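Long-range contacts in beta 1-3 glucanase (Clostridium beijerinckii NCIMB 8052, PDB 5H4E), which probably hydrolyses beta-1,3-glucan chains through a glycoside hydrolase family 64 domain: residues A195-L200 / P329-A334; A221-F226 / S278-L283; A183-A188 / K335-H340; F307-M312 / Y323-A328. All blocks are in the same frame, centred on the assembly; numbering follows the deposited sequence.

Contact 1 (A195-L200 / P329-A334); sequences AEFKSL and PANYFA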
# COMPACT_ATOMS: atom_id res chain seq x y z
N ALA A 195 8.03 -13.93 -17.64
CA ALA A 195 7.16 -13.47 -18.72
C ALA A 195 5.79 -13.00 -18.26
O ALA A 195 5.29 -11.99 -18.75
CB ALA A 195 6.99 -14.59 -19.76
N GLU A 196 5.17 -13.71 -17.32
CA GLU A 196 3.82 -13.35 -16.86
C GLU A 196 3.74 -11.94 -16.28
O GLU A 196 2.67 -11.32 -16.27
CB GLU A 196 3.32 -14.35 -15.81
CG GLU A 196 3.16 -15.77 -16.33
CD GLU A 196 4.39 -16.63 -16.09
OE1 GLU A 196 5.49 -16.08 -15.85
OE2 GLU A 196 4.26 -17.87 -16.14
N PHE A 197 4.86 -11.42 -15.79
CA PHE A 197 4.86 -10.14 -15.09
C PHE A 197 5.30 -8.96 -15.94
O PHE A 197 5.19 -7.82 -15.50
CB PHE A 197 5.74 -10.22 -13.85
CG PHE A 197 5.18 -11.09 -12.78
CD1 PHE A 197 4.37 -10.55 -11.79
CD2 PHE A 197 5.43 -12.45 -12.78
CE1 PHE A 197 3.82 -11.34 -10.81
CE2 PHE A 197 4.88 -13.26 -11.80
CZ PHE A 197 4.08 -12.70 -10.81
N LYS A 198 5.81 -9.23 -17.14
CA LYS A 198 6.44 -8.20 -17.95
C LYS A 198 5.47 -7.13 -18.46
O LYS A 198 5.81 -5.94 -18.48
CB LYS A 198 7.17 -8.82 -19.15
CG LYS A 198 8.43 -9.59 -18.77
CD LYS A 198 9.34 -9.80 -19.98
CE LYS A 198 10.64 -10.52 -19.61
NZ LYS A 198 10.40 -11.97 -19.48
N SER A 199 4.26 -7.52 -18.86
CA SER A 199 3.36 -6.55 -19.48
C SER A 199 2.62 -5.71 -18.44
O SER A 199 1.75 -4.92 -18.78
CB SER A 199 2.35 -7.24 -20.41
OG SER A 199 1.38 -7.99 -19.68
N LEU A 200 2.97 -5.88 -17.17
CA LEU A 200 2.47 -4.98 -16.13
C LEU A 200 3.02 -3.58 -16.35
O LEU A 200 2.46 -2.60 -15.84
CB LEU A 200 2.84 -5.50 -14.74
CG LEU A 200 2.12 -6.78 -14.34
CD1 LEU A 200 2.58 -7.27 -12.93
CD2 LEU A 200 0.60 -6.62 -14.40
N PRO A 329 4.99 -20.44 -8.75
CA PRO A 329 4.55 -19.04 -8.81
C PRO A 329 4.94 -18.26 -7.56
O PRO A 329 4.86 -18.78 -6.45
CB PRO A 329 3.03 -19.17 -8.90
CG PRO A 329 2.73 -20.38 -8.10
CD PRO A 329 3.87 -21.34 -8.41
N ALA A 330 5.34 -17.01 -7.75
CA ALA A 330 5.59 -16.13 -6.62
C ALA A 330 5.27 -14.71 -7.07
O ALA A 330 5.08 -14.47 -8.26
CB ALA A 330 7.04 -16.24 -6.16
N ASN A 331 5.22 -13.78 -6.13
CA ASN A 331 4.91 -12.40 -6.50
C ASN A 331 6.19 -11.69 -6.96
O ASN A 331 6.81 -10.96 -6.20
CB ASN A 331 4.24 -11.66 -5.34
CG ASN A 331 3.56 -10.39 -5.79
OD1 ASN A 331 4.05 -9.71 -6.67
ND2 ASN A 331 2.41 -10.08 -5.19
N TYR A 332 6.57 -11.92 -8.21
CA TYR A 332 7.83 -11.36 -8.72
C TYR A 332 7.79 -9.84 -8.88
O TYR A 332 8.82 -9.18 -8.85
CB TYR A 332 8.18 -12.04 -10.05
CG TYR A 332 8.66 -13.45 -9.81
CD1 TYR A 332 9.93 -13.69 -9.29
CD2 TYR A 332 7.83 -14.54 -10.05
CE1 TYR A 332 10.38 -14.98 -9.05
CE2 TYR A 332 8.28 -15.86 -9.82
CZ TYR A 332 9.55 -16.06 -9.31
OH TYR A 332 10.03 -17.33 -9.07
N PHE A 333 6.59 -9.29 -9.01
CA PHE A 333 6.41 -7.84 -8.89
C PHE A 333 6.92 -7.37 -7.51
O PHE A 333 7.79 -6.49 -7.42
CB PHE A 333 4.93 -7.49 -9.12
CG PHE A 333 4.57 -6.04 -8.83
CD1 PHE A 333 4.16 -5.65 -7.56
CD2 PHE A 333 4.63 -5.08 -9.84
CE1 PHE A 333 3.82 -4.32 -7.29
CE2 PHE A 333 4.28 -3.74 -9.58
CZ PHE A 333 3.88 -3.37 -8.30
N ALA A 334 6.41 -7.97 -6.44
CA ALA A 334 6.81 -7.57 -5.09
C ALA A 334 8.31 -7.73 -4.89
O ALA A 334 8.98 -6.84 -4.36
CB ALA A 334 6.06 -8.40 -4.05
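Phe197, in the short and weakly bonded helix 195-198, faces Phe333 in the first turn of helix 332-339, their CA atoms 6.8 Å apart, and no hydrogen bond joins the two backbones. The contact is carried by the Phe197 ring. Tyr332 CB sits over one face of this ring, 4.0 Å from its centroid and 14° off the normal, a CH-pi contact. From there the Tyr332 ring presents an edge toward the face of the Phe197 ring in an offset edge-to-face pair, planes at 75°, with Phe197 CE2 and Tyr332 CD2 3.7 Å apart. Other Phe197 ring atoms approach backbone: CZ is 3.3 Å from Ala330 O, and CD1 is 3.8 Å from Phe333 N. A flat, apolar residue suits this place because it can lie close to peptide groups without needing a polar partner. The helix start is organised by Asn331, the N-cap and the centre of an inverse gamma turn. Its OD1 accepts from Ala334 N at 2.9 Å, the donor standing well above the carbonyl plane, while ND2 is held by Asn308 OD1. Asparagine fits here because its short amide can turn back to a peptide N-H that the first helical turn leaves without a backbone acceptor. Phe333 points its CG anti to the backbone N (chi1 172°), which carries its ring to Leu200, whose CD1 lies 4.3 Å from Phe333 CD2. Phe216 and Tyr225 also pack on the Phe197 ring, and Tyr189 touches both Leu200 and Phe333.

Contact 2 (A221-F226 / S278-L283); sequences ANAHYF and STQEVL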
# COMPACT_ATOMS: atom_id res chain seq x y z
N ALA A 221 -5.29 -12.74 -18.49
CA ALA A 221 -4.51 -13.91 -18.89
C ALA A 221 -3.93 -14.72 -17.73
O ALA A 221 -3.87 -15.95 -17.80
CB ALA A 221 -3.38 -13.47 -19.82
N ASN A 222 -3.51 -14.04 -16.67
CA ASN A 222 -2.84 -14.71 -15.56
C ASN A 222 -3.72 -14.93 -14.34
O ASN A 222 -3.24 -15.01 -13.20
CB ASN A 222 -1.59 -13.92 -15.16
CG ASN A 222 -0.68 -13.64 -16.33
OD1 ASN A 222 -0.37 -12.48 -16.63
ND2 ASN A 222 -0.23 -14.69 -17.00
N ALA A 223 -5.02 -15.04 -14.59
CA ALA A 223 -6.04 -15.14 -13.55
C ALA A 223 -5.84 -16.34 -12.64
O ALA A 223 -6.31 -16.35 -11.50
CB ALA A 223 -7.43 -15.21 -14.18
N HIS A 224 -5.15 -17.36 -13.15
CA HIS A 224 -5.00 -18.61 -12.42
C HIS A 224 -3.54 -18.91 -12.07
O HIS A 224 -3.19 -20.06 -11.80
CB HIS A 224 -5.60 -19.75 -13.24
CG HIS A 224 -7.05 -19.54 -13.54
ND1 HIS A 224 -8.04 -19.73 -12.59
CD2 HIS A 224 -7.68 -19.11 -14.66
CE1 HIS A 224 -9.21 -19.44 -13.12
NE2 HIS A 224 -9.02 -19.07 -14.37
N TYR A 225 -2.71 -17.87 -12.05
CA TYR A 225 -1.27 -18.01 -11.86
C TYR A 225 -0.89 -18.83 -10.62
O TYR A 225 0.02 -19.64 -10.67
CB TYR A 225 -0.62 -16.62 -11.80
CG TYR A 225 0.89 -16.64 -11.59
CD1 TYR A 225 1.74 -17.15 -12.56
CD2 TYR A 225 1.45 -16.12 -10.43
CE1 TYR A 225 3.12 -17.17 -12.37
CE2 TYR A 225 2.82 -16.13 -10.24
CZ TYR A 225 3.65 -16.64 -11.20
OH TYR A 225 5.00 -16.64 -10.99
N PHE A 226 -1.60 -18.64 -9.52
CA PHE A 226 -1.23 -19.33 -8.28
C PHE A 226 -1.97 -20.64 -8.04
O PHE A 226 -1.70 -21.32 -7.06
CB PHE A 226 -1.46 -18.42 -7.08
CG PHE A 226 -0.31 -17.50 -6.77
CD1 PHE A 226 0.80 -17.96 -6.08
CD2 PHE A 226 -0.35 -16.16 -7.15
CE1 PHE A 226 1.86 -17.11 -5.79
CE2 PHE A 226 0.71 -15.32 -6.87
CZ PHE A 226 1.82 -15.80 -6.19
N SER A 278 -8.35 -17.98 -4.05
CA SER A 278 -8.09 -17.78 -5.46
C SER A 278 -6.73 -17.12 -5.64
O SER A 278 -6.11 -16.68 -4.67
CB SER A 278 -9.17 -16.91 -6.09
OG SER A 278 -9.16 -15.63 -5.48
N THR A 279 -6.30 -17.04 -6.89
CA THR A 279 -5.11 -16.28 -7.24
C THR A 279 -5.27 -14.81 -6.84
O THR A 279 -4.33 -14.18 -6.36
CB THR A 279 -4.80 -16.44 -8.76
OG1 THR A 279 -4.16 -17.70 -8.98
CG2 THR A 279 -3.87 -15.34 -9.27
N GLN A 280 -6.48 -14.28 -7.00
CA GLN A 280 -6.73 -12.88 -6.68
C GLN A 280 -6.65 -12.66 -5.17
O GLN A 280 -6.15 -11.65 -4.72
CB GLN A 280 -8.09 -12.40 -7.21
CG GLN A 280 -8.16 -12.30 -8.72
CD GLN A 280 -8.13 -13.66 -9.39
OE1 GLN A 280 -8.88 -14.56 -9.02
NE2 GLN A 280 -7.23 -13.82 -10.36
N GLU A 281 -7.15 -13.61 -4.40
CA GLU A 281 -7.13 -13.46 -2.95
C GLU A 281 -5.70 -13.50 -2.41
O GLU A 281 -5.38 -12.81 -1.43
CB GLU A 281 -7.99 -14.52 -2.29
CG GLU A 281 -9.47 -14.16 -2.36
CD GLU A 281 -10.40 -15.29 -1.99
OE1 GLU A 281 -10.03 -16.46 -2.17
OE2 GLU A 281 -11.52 -14.99 -1.52
N VAL A 282 -4.84 -14.30 -3.04
CA VAL A 282 -3.43 -14.30 -2.66
C VAL A 282 -2.80 -12.94 -2.95
O VAL A 282 -2.20 -12.31 -2.07
CB VAL A 282 -2.66 -15.41 -3.41
CG1 VAL A 282 -1.13 -15.20 -3.33
CG2 VAL A 282 -3.05 -16.77 -2.85
N LEU A 283 -2.97 -12.46 -4.18
CA LEU A 283 -2.35 -11.21 -4.61
C LEU A 283 -2.86 -10.00 -3.85
O LEU A 283 -2.09 -9.06 -3.57
CB LEU A 283 -2.57 -11.02 -6.11
CG LEU A 283 -1.80 -12.04 -6.94
CD1 LEU A 283 -2.24 -11.99 -8.38
CD2 LEU A 283 -0.29 -11.77 -6.81
O HOH W 1 -9.36 -16.78 -10.62
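With chi1 at -79°, Thr279 sets OG1 beside its own backbone N and CG2 anti to it, which presents the hydroxyl to the chain at Phe226; Gln280, bent at chi2 (69°), brings its amide round to Ala223. Phe226 N donates to Thr279 OG1 at 2.8 Å, and Asp227 OD1 is a second hydrogen-bond partner of that hydroxyl. Gln280 NE2 gives Ala223 O a 2.9 Å bond that arrives in the carbonyl plane on a lone pair. The same amide nitrogen also donates to Phe216 O, while a water bridges Gln280 OE1 and Ala223 O, donating to both. Glutamine is apt because NE2 can donate to two carbonyls while OE1 accepts from the water.

The apolar half belongs to the Phe226 ring. Val282 CG1 stands over its centre, 3.9 Å from the centroid and 9° off the normal, and Tyr225 CE2 lies over the opposite face. Leu283 CD2 meets the ring at its edge, 3.7 Å from Phe226 CE2. Threonine suits position 279 by doing both jobs, its hydroxyl gripping Phe226 N and its CG2 methyl joining Leu283 CD2 at the ring edge.

Ser278 OG accepts from Glu281 N at 3.0 Å and Ser278 N donates to Glu281 OE1 at 2.9 Å. This is the capping box that starts helix 279-284, docked here against the type I beta turn Asn222-Tyr225.

Contact 3 (A183-A188 / K335-H340); sequences ADLMNA and KFWHDH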
# COMPACT_ATOMS: atom_id res chain seq x y z
N ALA A 183 13.53 5.80 -14.97
CA ALA A 183 13.93 5.15 -16.22
C ALA A 183 14.68 3.85 -15.95
O ALA A 183 14.41 2.83 -16.57
CB ALA A 183 14.80 6.09 -17.07
N ASP A 184 15.64 3.89 -15.04
CA ASP A 184 16.43 2.69 -14.74
C ASP A 184 15.58 1.59 -14.12
O ASP A 184 15.76 0.43 -14.43
CB ASP A 184 17.60 2.99 -13.82
CG ASP A 184 18.71 3.74 -14.51
OD1 ASP A 184 18.68 3.88 -15.77
OD2 ASP A 184 19.63 4.19 -13.80
N LEU A 185 14.64 1.97 -13.24
CA LEU A 185 13.79 0.98 -12.58
C LEU A 185 12.81 0.33 -13.56
O LEU A 185 12.62 -0.90 -13.55
CB LEU A 185 13.05 1.61 -11.40
CG LEU A 185 13.90 1.93 -10.17
CD1 LEU A 185 13.15 2.87 -9.21
CD2 LEU A 185 14.33 0.64 -9.46
N MET A 186 12.19 1.15 -14.40
CA MET A 186 11.33 0.65 -15.48
C MET A 186 12.04 -0.35 -16.38
O MET A 186 11.52 -1.44 -16.65
CB MET A 186 10.84 1.81 -16.34
CG MET A 186 10.00 2.85 -15.64
SD MET A 186 8.37 2.22 -15.29
CE MET A 186 7.46 3.75 -15.07
N ASN A 187 13.22 0.02 -16.85
CA ASN A 187 13.99 -0.84 -17.74
C ASN A 187 14.43 -2.13 -17.05
O ASN A 187 14.30 -3.22 -17.61
CB ASN A 187 15.20 -0.10 -18.30
CG ASN A 187 14.82 1.03 -19.24
OD1 ASN A 187 13.77 0.98 -19.90
ND2 ASN A 187 15.66 2.05 -19.33
N ALA A 188 14.96 -2.00 -15.84
CA ALA A 188 15.38 -3.16 -15.06
C ALA A 188 14.23 -4.11 -14.80
O ALA A 188 14.39 -5.32 -14.91
CB ALA A 188 16.01 -2.75 -13.76
N LYS A 335 8.83 -8.87 -5.32
CA LYS A 335 10.26 -9.16 -5.18
C LYS A 335 11.11 -8.09 -5.86
O LYS A 335 12.14 -7.67 -5.31
CB LYS A 335 10.57 -10.55 -5.74
CG LYS A 335 12.07 -10.91 -5.88
CD LYS A 335 12.88 -10.83 -4.57
CE LYS A 335 14.26 -11.53 -4.75
NZ LYS A 335 15.15 -11.37 -3.54
N PHE A 336 10.70 -7.61 -7.04
CA PHE A 336 11.46 -6.55 -7.69
C PHE A 336 11.64 -5.31 -6.78
O PHE A 336 12.74 -4.75 -6.69
CB PHE A 336 10.82 -6.11 -9.02
CG PHE A 336 11.71 -5.18 -9.81
CD1 PHE A 336 11.55 -3.81 -9.76
CD2 PHE A 336 12.77 -5.70 -10.56
CE1 PHE A 336 12.40 -2.96 -10.47
CE2 PHE A 336 13.61 -4.86 -11.27
CZ PHE A 336 13.43 -3.49 -11.22
N TRP A 337 10.58 -4.88 -6.11
CA TRP A 337 10.69 -3.65 -5.32
C TRP A 337 11.58 -3.90 -4.10
O TRP A 337 12.38 -3.05 -3.72
CB TRP A 337 9.29 -3.09 -4.97
CG TRP A 337 8.55 -2.93 -6.27
CD1 TRP A 337 7.43 -3.61 -6.68
CD2 TRP A 337 8.97 -2.14 -7.39
NE1 TRP A 337 7.12 -3.26 -7.98
CE2 TRP A 337 8.06 -2.36 -8.43
CE3 TRP A 337 10.03 -1.24 -7.59
CZ2 TRP A 337 8.17 -1.73 -9.66
CZ3 TRP A 337 10.15 -0.63 -8.81
CH2 TRP A 337 9.22 -0.87 -9.84
N HIS A 338 11.50 -5.10 -3.52
CA HIS A 338 12.40 -5.44 -2.43
C HIS A 338 13.85 -5.36 -2.92
O HIS A 338 14.72 -4.85 -2.20
CB HIS A 338 12.09 -6.83 -1.87
CG HIS A 338 10.83 -6.87 -1.06
ND1 HIS A 338 10.80 -6.48 0.26
CD2 HIS A 338 9.57 -7.22 -1.39
CE1 HIS A 338 9.56 -6.59 0.72
NE2 HIS A 338 8.79 -7.03 -0.27
N ASP A 339 14.09 -5.80 -4.15
CA ASP A 339 15.45 -5.82 -4.68
C ASP A 339 15.92 -4.43 -5.05
O ASP A 339 17.10 -4.22 -5.36
CB ASP A 339 15.56 -6.76 -5.89
CG ASP A 339 15.59 -8.22 -5.51
OD1 ASP A 339 15.82 -8.54 -4.32
OD2 ASP A 339 15.39 -9.07 -6.40
N HIS A 340 15.01 -3.46 -5.03
CA HIS A 340 15.36 -2.07 -5.34
C HIS A 340 14.81 -1.10 -4.31
O HIS A 340 14.04 -0.20 -4.62
CB HIS A 340 14.86 -1.72 -6.75
CG HIS A 340 15.51 -2.55 -7.81
ND1 HIS A 340 15.08 -3.83 -8.11
CD2 HIS A 340 16.60 -2.33 -8.57
CE1 HIS A 340 15.87 -4.34 -9.04
NE2 HIS A 340 16.80 -3.45 -9.34
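Leu185 of helix 182-192 reaches over to His340, just past the end of helix 332-339. Two helices pack here; the axes of their segments 183-188 and 335-339 approach to 11.6 Å, with chain directions 138° apart, nearer antiparallel than parallel. From CB, the Leu185 chain runs to CG, set anti to the carbonyl carbon (chi1 -72°), and on to CD2, the branch that does the touching. This methyl lies 3.6 Å from His340 CB and 3.8 Å from His340 CG, the two side chains running alongside with opposite headings. It also approaches Phe336 CE1 at 4.2 Å and, more distantly, Trp337 CZ3. A branched aliphatic tip suits a spot bounded by three aromatic side chains.

One turn on, Ala188 has only a methyl, which allows the Phe336 ring to come up to the helix itself: Ala188 CB meets the ring edge in its plane, 3.7 Å from Phe336 CZ. The same CZ lies 3.6 Å from Leu185 O. Tyr189, the next residue of that helix, packs edge-to-face with Phe336, and the Trp337 indole is stacked on Phe158.

His340 is tied back to the last turns of helix 332-339. Its ND1 stands over the centre of one face of the Phe336 ring and donates to Phe336 O at 2.9 Å with an N-H...O angle of 165°, the acceptor lying exactly in the imidazole plane.

Contact 4 (F307-M312 / Y323-A328); sequences FNRHVM and YFYKDA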
# COMPACT_ATOMS: atom_id res chain seq x y z
N PHE A 307 2.20 -17.44 0.69
CA PHE A 307 1.84 -17.73 -0.69
C PHE A 307 2.56 -16.80 -1.64
O PHE A 307 3.21 -17.27 -2.57
CB PHE A 307 0.33 -17.66 -0.90
CG PHE A 307 -0.37 -18.97 -0.64
CD1 PHE A 307 -0.12 -20.07 -1.45
CD2 PHE A 307 -1.27 -19.10 0.41
CE1 PHE A 307 -0.77 -21.28 -1.21
CE2 PHE A 307 -1.91 -20.32 0.65
CZ PHE A 307 -1.66 -21.39 -0.17
N ASN A 308 2.48 -15.49 -1.41
CA ASN A 308 3.17 -14.55 -2.29
C ASN A 308 4.68 -14.79 -2.37
O ASN A 308 5.29 -14.60 -3.43
CB ASN A 308 2.93 -13.11 -1.82
CG ASN A 308 1.58 -12.60 -2.24
OD1 ASN A 308 1.38 -12.18 -3.38
ND2 ASN A 308 0.62 -12.68 -1.33
N ARG A 309 5.26 -15.21 -1.25
CA ARG A 309 6.70 -15.42 -1.15
C ARG A 309 7.12 -16.85 -1.54
O ARG A 309 8.32 -17.15 -1.57
CB ARG A 309 7.18 -15.11 0.27
CG ARG A 309 7.07 -13.62 0.65
CD ARG A 309 7.16 -13.40 2.16
NE ARG A 309 7.12 -11.98 2.50
CZ ARG A 309 6.93 -11.50 3.73
NH1 ARG A 309 6.75 -12.33 4.76
NH2 ARG A 309 6.91 -10.18 3.93
N HIS A 310 6.13 -17.68 -1.88
CA HIS A 310 6.30 -19.11 -2.19
C HIS A 310 7.12 -19.83 -1.12
O HIS A 310 8.16 -20.41 -1.40
CB HIS A 310 6.95 -19.29 -3.58
CG HIS A 310 6.82 -20.68 -4.14
ND1 HIS A 310 6.06 -20.96 -5.26
CD2 HIS A 310 7.37 -21.86 -3.75
CE1 HIS A 310 6.14 -22.26 -5.53
NE2 HIS A 310 6.93 -22.82 -4.64
N VAL A 311 6.64 -19.81 0.12
CA VAL A 311 7.28 -20.53 1.21
C VAL A 311 6.26 -21.24 2.10
O VAL A 311 6.56 -21.57 3.25
CB VAL A 311 8.16 -19.59 2.10
CG1 VAL A 311 9.48 -19.25 1.40
CG2 VAL A 311 7.38 -18.33 2.51
N MET A 312 5.06 -21.48 1.57
CA MET A 312 4.00 -22.14 2.33
C MET A 312 4.44 -23.52 2.84
O MET A 312 3.97 -23.98 3.88
CB MET A 312 2.72 -22.26 1.48
CG MET A 312 1.78 -21.04 1.63
SD MET A 312 1.20 -20.83 3.33
CE MET A 312 -0.03 -22.15 3.48
N TYR A 323 14.92 -17.22 1.65
CA TYR A 323 14.13 -18.34 1.15
C TYR A 323 12.93 -17.89 0.30
O TYR A 323 12.24 -18.74 -0.27
CB TYR A 323 13.65 -19.20 2.31
CG TYR A 323 14.78 -19.95 2.99
CD1 TYR A 323 15.58 -19.32 3.93
CD2 TYR A 323 15.06 -21.26 2.65
CE1 TYR A 323 16.63 -20.00 4.54
CE2 TYR A 323 16.10 -21.95 3.25
CZ TYR A 323 16.88 -21.31 4.19
OH TYR A 323 17.91 -21.99 4.79
N PHE A 324 12.70 -16.58 0.20
CA PHE A 324 11.52 -16.06 -0.49
C PHE A 324 11.74 -16.04 -2.01
O PHE A 324 12.86 -15.82 -2.48
CB PHE A 324 11.15 -14.63 -0.05
CG PHE A 324 10.86 -14.44 1.43
CD1 PHE A 324 10.64 -15.51 2.28
CD2 PHE A 324 10.79 -13.15 1.95
CE1 PHE A 324 10.38 -15.30 3.64
CE2 PHE A 324 10.54 -12.94 3.30
CZ PHE A 324 10.33 -14.01 4.14
N TYR A 325 10.65 -16.22 -2.76
CA TYR A 325 10.63 -16.03 -4.21
C TYR A 325 11.60 -16.94 -4.97
O TYR A 325 12.08 -16.57 -6.04
CB TYR A 325 10.93 -14.58 -4.56
CG TYR A 325 10.10 -13.57 -3.80
CD1 TYR A 325 8.75 -13.39 -4.10
CD2 TYR A 325 10.65 -12.79 -2.80
CE1 TYR A 325 7.98 -12.46 -3.41
CE2 TYR A 325 9.89 -11.86 -2.10
CZ TYR A 325 8.56 -11.70 -2.42
OH TYR A 325 7.82 -10.76 -1.74
N LYS A 326 11.85 -18.13 -4.43
CA LYS A 326 12.85 -19.03 -5.00
C LYS A 326 12.30 -19.90 -6.12
O LYS A 326 13.05 -20.50 -6.89
CB LYS A 326 13.44 -19.92 -3.90
CG LYS A 326 14.46 -19.22 -3.02
CD LYS A 326 15.79 -19.09 -3.75
CE LYS A 326 16.87 -18.39 -2.91
NZ LYS A 326 16.48 -17.01 -2.48
N ASP A 327 10.98 -20.00 -6.22
CA ASP A 327 10.39 -20.68 -7.36
C ASP A 327 9.02 -20.12 -7.67
O ASP A 327 8.36 -19.54 -6.81
CB ASP A 327 10.31 -22.19 -7.12
CG ASP A 327 10.08 -22.98 -8.41
OD1 ASP A 327 10.18 -22.38 -9.51
OD2 ASP A 327 9.80 -24.20 -8.34
N ALA A 328 8.60 -20.31 -8.92
CA ALA A 328 7.29 -19.88 -9.39
C ALA A 328 6.22 -20.90 -9.00
O ALA A 328 6.50 -22.10 -8.92
CB ALA A 328 7.32 -19.69 -10.91
O HOH W 2 8.51 -10.06 0.69
O HOH W 3 10.60 -19.59 -2.23
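Arg309 O takes the N-H of Tyr325 at 2.8 Å in a nearly straight bond (174°), the direct hydrogen bond between helix 294-309 and the loop. The Arg309 side chain, extended from CG to NE, runs alongside Phe324: CD sits over the ring centre, 3.6 Å from the centroid, and the guanidinium lies almost parallel to the ring, planes 3° apart. On the Tyr325 side, Arg309 CA stands over the phenol face, and a water links Arg309 NE, 3.0 Å away, with Tyr325 OH. Arginine suits this place, its long aliphatic part packing on aromatics while its charged end continues to Asp352 in a salt bridge.

The helix closes with a Schellman motif, in which His310 takes a positive phi (50°), which lets the chain leave the helix with bonds back into its last turn. Its CG, anti to the backbone N, directs the imidazole to Asp327, whose O lies over one ring face; ND1 donates instead to Pro329 O. Val311 CG1 packs at the edge of the Phe324 ring, 4.0 Å from CD1. Farther out, a second water accepts from Lys326 N at 2.9 Å and lies 2.7 Å from both His310 O and Tyr323 O, and Asn308 ND2 donates to Val282 O.

How the contacts relate
All four contacts lie in the GH64 beta-1,3-glucanase domain and knit its helices and loops together. By first segment the order along the chain is 3, 1, 2, 4; contact 3 spans the longest stretch, with contact 1 inside it and contacts 2 and 4 following one another inside contact 1. Contacts 1 and 3 share helix 332-339, their centres about 12 Å apart. Contact 1 touches both contact 2, about 11 Å away between centres, through Tyr225, and contact 4, about 13 Å away, through Asn308 and His310. Contact 4 also touches contacts 2 and 3. Contacts 2 and 3 are farthest apart, about 22 Å between centres, without touching. The start of helix 332-339 thus joins chain regions far apart in sequence.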